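Local atomic coordinates of enoyl-CoA hydratase/isomerase (Mycobacterium abscessus, PDB entry 3QXZ), a protein that probably acts on enoyl-CoA thioesters as a hydratase or isomerase of the crotonase family, adding water across the double bond or shifting its position. Residues A235-L238 and R239-S243; G242-D245 and A246-G249. All blocks are in the same frame, centred on the assembly; numbering follows the deposited sequence.

Interaction 1: residues A235-L238 and R239-S243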
ATOM      1  N   ALA A 235       8.782 -22.073  -9.603  1.00  7.39           N
ATOM      2  CA  ALA A 235       7.981 -23.112 -10.262  1.00  7.67           C
ATOM      3  C   ALA A 235       7.332 -22.555 -11.532  1.00  7.61           C
ATOM      4  O   ALA A 235       7.332 -23.227 -12.583  1.00  8.63           O
ATOM      5  CB  ALA A 235       6.910 -23.653  -9.283  1.00  8.27           C
ATOM      6  N   ASP A 236       6.809 -21.332 -11.475  1.00  7.70           N
ATOM      7  CA  ASP A 236       6.262 -20.692 -12.672  1.00  7.71           C
ATOM      8  C   ASP A 236       7.329 -20.473 -13.743  1.00  7.91           C
ATOM      9  O   ASP A 236       7.046 -20.666 -14.937  1.00  8.66           O
ATOM     10  CB  ASP A 236       5.600 -19.351 -12.320  1.00  8.22           C
ATOM     11  CG  ASP A 236       4.263 -19.507 -11.607  1.00  9.34           C
ATOM     12  OD1 ASP A 236       3.740 -20.633 -11.503  1.00  9.52           O
ATOM     13  OD2 ASP A 236       3.748 -18.481 -11.144  1.00  8.62           O
ATOM     14  N   HIS A 237       8.535 -20.089 -13.336  1.00  7.25           N
ATOM     15  CA  HIS A 237       9.645 -19.969 -14.282  1.00  8.27           C
ATOM     16  C   HIS A 237       9.961 -21.300 -14.935  1.00  9.06           C
ATOM     17  O   HIS A 237      10.229 -21.333 -16.133  1.00  9.47           O
ATOM     18  CB  HIS A 237      10.877 -19.360 -13.622  1.00  8.61           C
ATOM     19  CG  HIS A 237      10.932 -17.873 -13.760  1.00  8.70           C
ATOM     20  ND1 HIS A 237      10.115 -17.023 -13.046  1.00  7.81           N
ATOM     21  CD2 HIS A 237      11.673 -17.086 -14.582  1.00  8.49           C
ATOM     22  CE1 HIS A 237      10.362 -15.768 -13.404  1.00  7.83           C
ATOM     23  NE2 HIS A 237      11.299 -15.786 -14.342  1.00 10.12           N
ATOM     24  N   LEU A 238       9.960 -22.408 -14.187  1.00  8.99           N
ATOM     25  CA  LEU A 238      10.216 -23.698 -14.836  1.00 10.14           C
ATOM     26  C   LEU A 238       9.134 -23.995 -15.863  1.00 10.44           C
ATOM     27  O   LEU A 238       9.451 -24.486 -16.951  1.00 11.32           O
ATOM     28  CB  LEU A 238      10.364 -24.816 -13.788  1.00 10.83           C
ATOM     29  CG  LEU A 238      11.585 -24.755 -12.862  1.00 13.02           C
ATOM     30  CD1 LEU A 238      11.547 -25.938 -11.899  1.00 16.99           C
ATOM     31  CD2 LEU A 238      12.875 -24.760 -13.675  1.00 14.68           C
ATOM     32  N   ARG A 239       7.879 -23.699 -15.552  1.00 10.26           N
ATOM     33  CA  ARG A 239       6.782 -23.878 -16.503  1.00 11.28           C
ATOM     34  C   ARG A 239       6.971 -23.022 -17.747  1.00 10.57           C
ATOM     35  O   ARG A 239       6.852 -23.532 -18.876  1.00 12.01           O
ATOM     36  CB  ARG A 239       5.444 -23.570 -15.830  1.00 11.48           C
ATOM     37  CG  ARG A 239       4.211 -23.687 -16.723  1.00 14.50           C
ATOM     38  CD  ARG A 239       2.932 -23.639 -15.896  1.00 16.46           C
ATOM     39  NE  ARG A 239       1.705 -23.556 -16.696  1.00 18.79           N
ATOM     40  CZ  ARG A 239       1.082 -24.606 -17.231  1.00 22.26           C
ATOM     41  NH1 ARG A 239       1.580 -25.833 -17.089  1.00 22.91           N
ATOM     42  NH2 ARG A 239      -0.038 -24.430 -17.931  1.00 24.05           N
ATOM     43  N   LEU A 240       7.288 -21.742 -17.565  1.00  9.63           N
ATOM     44  CA  LEU A 240       7.482 -20.829 -18.695  1.00  9.46           C
ATOM     45  C   LEU A 240       8.732 -21.137 -19.506  1.00 10.00           C
ATOM     46  O   LEU A 240       8.693 -21.134 -20.752  1.00  9.60           O
ATOM     47  CB  LEU A 240       7.550 -19.384 -18.181  1.00  8.59           C
ATOM     48  CG  LEU A 240       6.216 -18.920 -17.598  1.00  8.26           C
ATOM     49  CD1 LEU A 240       6.447 -17.663 -16.734  1.00  9.38           C
ATOM     50  CD2 LEU A 240       5.155 -18.664 -18.689  1.00  9.37           C
ATOM     51  N   MET A 241       9.839 -21.407 -18.828  1.00 10.26           N
ATOM     52  CA  MET A 241      11.087 -21.710 -19.540  1.00 11.63           C
ATOM     53  C   MET A 241      11.027 -23.058 -20.258  1.00 13.00           C
ATOM     54  O   MET A 241      11.834 -23.303 -21.158  1.00 14.71           O
ATOM     55  CB  MET A 241      12.274 -21.639 -18.579  1.00 11.95           C
ATOM     56  CG  MET A 241      12.519 -20.240 -18.041  1.00 13.40           C
ATOM     57  SD  MET A 241      13.846 -20.157 -16.826  1.00 19.89           S
ATOM     58  CE  MET A 241      13.623 -21.642 -15.863  1.00 18.84           C
ATOM     59  N   GLY A 242      10.102 -23.926 -19.871  1.00 12.34           N
ATOM     60  CA  GLY A 242       9.910 -25.193 -20.570  1.00 13.37           C
ATOM     61  C   GLY A 242       8.983 -25.083 -21.759  1.00 13.52           C
ATOM     62  O   GLY A 242       8.621 -26.122 -22.331  1.00 15.16           O
ATOM     63  N   SER A 243       8.560 -23.868 -22.115  1.00 12.46           N
ATOM     64  CA  SER A 243       7.709 -23.593 -23.284  1.00 11.91           C
ATOM     65  C   SER A 243       8.438 -22.728 -24.280  1.00 10.76           C
ATOM     66  O   SER A 243       9.224 -21.853 -23.925  1.00 10.28           O
ATOM     67  CB  SER A 243       6.401 -22.894 -22.870  1.00 12.43           C
ATOM     68  OG  SER A 243       5.853 -22.132 -23.967  1.00 15.19           O
TER

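Interaction 2: residues G242-D245 and A246-G249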
ATOM      1  N   GLY A 242      10.102 -23.926 -19.871  1.00 12.34           N
ATOM      2  CA  GLY A 242       9.910 -25.193 -20.570  1.00 13.37           C
ATOM      3  C   GLY A 242       8.983 -25.083 -21.759  1.00 13.52           C
ATOM      4  O   GLY A 242       8.621 -26.122 -22.331  1.00 15.16           O
ATOM      5  N   SER A 243       8.560 -23.868 -22.115  1.00 12.46           N
ATOM      6  CA  SER A 243       7.709 -23.593 -23.284  1.00 11.91           C
ATOM      7  C   SER A 243       8.438 -22.728 -24.280  1.00 10.76           C
ATOM      8  O   SER A 243       9.224 -21.853 -23.925  1.00 10.28           O
ATOM      9  CB  SER A 243       6.401 -22.894 -22.870  1.00 12.43           C
ATOM     10  OG  SER A 243       5.853 -22.132 -23.967  1.00 15.19           O
ATOM     11  N   GLN A 244       8.174 -22.990 -25.559  1.00 10.51           N
ATOM     12  CA  GLN A 244       8.813 -22.234 -26.631  1.00 10.30           C
ATOM     13  C   GLN A 244       8.580 -20.727 -26.628  1.00  9.99           C
ATOM     14  O   GLN A 244       9.393 -19.979 -27.182  1.00 10.18           O
ATOM     15  CB  GLN A 244       8.451 -22.829 -28.001  1.00 10.41           C
ATOM     16  CG  GLN A 244       9.112 -24.217 -28.293  1.00 11.46           C
ATOM     17  CD  GLN A 244      10.580 -24.118 -28.657  1.00 13.23           C
ATOM     18  OE1 GLN A 244      11.043 -23.100 -29.177  1.00 14.29           O
ATOM     19  NE2 GLN A 244      11.332 -25.179 -28.398  1.00 13.94           N
ATOM     20  N   ASP A 245       7.513 -20.264 -25.965  1.00 10.00           N
ATOM     21  CA  ASP A 245       7.293 -18.807 -25.900  1.00  9.49           C
ATOM     22  C   ASP A 245       8.466 -18.076 -25.209  1.00  9.03           C
ATOM     23  O   ASP A 245       8.755 -16.928 -25.538  1.00  9.60           O
ATOM     24  CB  ASP A 245       5.962 -18.443 -25.239  1.00 10.39           C
ATOM     25  CG  ASP A 245       4.777 -18.637 -26.168  1.00 10.58           C
ATOM     26  OD1 ASP A 245       4.981 -18.967 -27.369  1.00 11.36           O
ATOM     27  OD2 ASP A 245       3.628 -18.418 -25.741  1.00 10.61           O
ATOM     28  N   ALA A 246       9.170 -18.756 -24.302  1.00  9.35           N
ATOM     29  CA  ALA A 246      10.317 -18.150 -23.627  1.00 10.45           C
ATOM     30  C   ALA A 246      11.495 -17.916 -24.567  1.00 10.80           C
ATOM     31  O   ALA A 246      12.338 -17.046 -24.310  1.00 11.72           O
ATOM     32  CB  ALA A 246      10.745 -18.970 -22.398  1.00  9.44           C
ATOM     33  N   ALA A 247      11.545 -18.692 -25.649  1.00 11.61           N
ATOM     34  CA  ALA A 247      12.573 -18.463 -26.671  1.00 12.56           C
ATOM     35  C   ALA A 247      12.076 -17.493 -27.732  1.00 12.08           C
ATOM     36  O   ALA A 247      12.866 -16.702 -28.272  1.00 11.79           O
ATOM     37  CB  ALA A 247      12.988 -19.771 -27.295  1.00 14.25           C
ATOM     38  N   GLU A 248      10.781 -17.544 -28.023  1.00 11.51           N
ATOM     39  CA  GLU A 248      10.181 -16.681 -29.040  1.00 12.09           C
ATOM     40  C   GLU A 248      10.214 -15.183 -28.690  1.00 11.68           C
ATOM     41  O   GLU A 248      10.410 -14.328 -29.551  1.00 12.24           O
ATOM     42  CB  GLU A 248       8.743 -17.127 -29.337  1.00 13.36           C
ATOM     43  CG  GLU A 248       7.944 -16.225 -30.306  1.00 13.65           C
ATOM     44  CD  GLU A 248       8.530 -16.093 -31.731  1.00 14.50           C
ATOM     45  OE1 GLU A 248       9.585 -16.672 -32.079  1.00 18.00           O
ATOM     46  OE2 GLU A 248       7.910 -15.342 -32.496  1.00 16.20           O
ATOM     47  N   GLY A 249       9.998 -14.844 -27.424  1.00 10.93           N
ATOM     48  CA  GLY A 249      10.044 -13.441 -27.027  1.00 10.51           C
ATOM     49  C   GLY A 249      11.357 -12.761 -27.398  1.00 10.79           C
ATOM     50  O   GLY A 249      11.357 -11.737 -28.105  1.00 10.97           O
TER

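Interaction 1: residues A235-L238 and R239-S243
The C-terminal turns of helix 226-241 bring His237 and Leu238 against Met241 one turn on, on the face that meets the second subunit. Met241 bends back over the turn: its CG lies anti to its own carbonyl carbon (chi1 -65°), and a kink at the last torsion folds the methyl toward the preceding turn. Met241 CE rests 3.9 Å from Leu238 CD2, the two side chains crossing at a slant. The same methyl comes close to His237 O. Met241 SD sits near the plane of the imidazole, 5.5 Å from the His237 ring centroid, so the sulfur faces the ring edge. His237 O also takes the N-H of Met241 at 2.7 Å in a nearly straight bond. At the next step the helical ladder frays, with Gly242 N giving Leu238 O only a weak bond of 3.0 Å as the chain leaves helical geometry. Leu240 lays CG 3.3 Å from Asp236 O and packs on both Leu211 of helix 206-222 and Ala141 of the second subunit. His237 ND1 is tied back to Glu233 O, which helps to set the rotation of the ring. Leu238 and Met241 thus offer an apolar surface to Phe85 of the second subunit, Leu240 serves both neighbours, and a salt bridge from the extended Arg239 to Glu207, outside this turn, adds a charged tie to helix 206-222.

Interaction 2: residues G242-D245 and A246-G249
Glu248 sets its CB against the carbonyl oxygens of the first turn of helix 245-255, Glu248 CB lying 3.6 Å from Gln244 O and 3.8 Å from Asp245 O. From there the chain heads away: CG is anti to the backbone N (chi1 175°), and a bend at chi2 (61°) carries the carboxylate away from Gln244, toward its arginine partners. OE1 meets Arg251 further along the helix in a salt bridge; OE2 forms another with Arg257 and also accepts the backbone N-H of Arg260. With two guanidinium groups and an amide around it, the carboxylate probably stays ionised.

Ser243 caps the start of the helix: Ser243 OG accepts the N-H of Asp245 at 3.2 Å. Ser243 O takes Ala246 N at 3.1 Å, and Gln244 O is gripped twice, by Ala247 N and by Glu248 N, the latter 2.9 Å away. The first two donors, Ala246 N and Ala247 N, come from above the carbonyl planes, whereas Glu248 N, nearly along the C=O axis, and then Gly249 N, 3.1 Å from Asp245 O and tilted 26° from its plane, follow the regular helical pattern. The methyls of Ala246 and Ala247 lie against the capping turn, Ala246 CB being 3.6 Å from Ser243 O. Asp245 starts away from the following turn, and its OD1 and OD2 accept the backbone N-H groups of Ala262 and Gly263, so both oxygens are satisfied in their buried setting.

Helix 245-255 thus starts just after helix 226-241 ends, with the C-terminal segment held along it by Asp245 and Glu248, Trp261 lying against Asp245, and Gly139 of the second subunit packed on Ala246.

Interactions 1 and 2 follow directly along the chain and share Gly242 and Ser243, their centres about 9 Å apart. Interaction 1 closes helix 226-241; interaction 2 opens helix 245-255, so together they form the joint between these two C-terminal helices. They also touch, Ala246 CB lying 3.4 Å from Leu240 O. The centres of the two contacts are about 27 and 28 Å from the chain centre, toward the C-terminal end of the chain and outside the central sheet of the crotonase fold. Both contacts border the second subunit in the three-chain assembly, and Gln264 near the chain end touches Arg239 and Ser243. The C-terminal helices therefore contribute to the subunit interface on both sides of the joint.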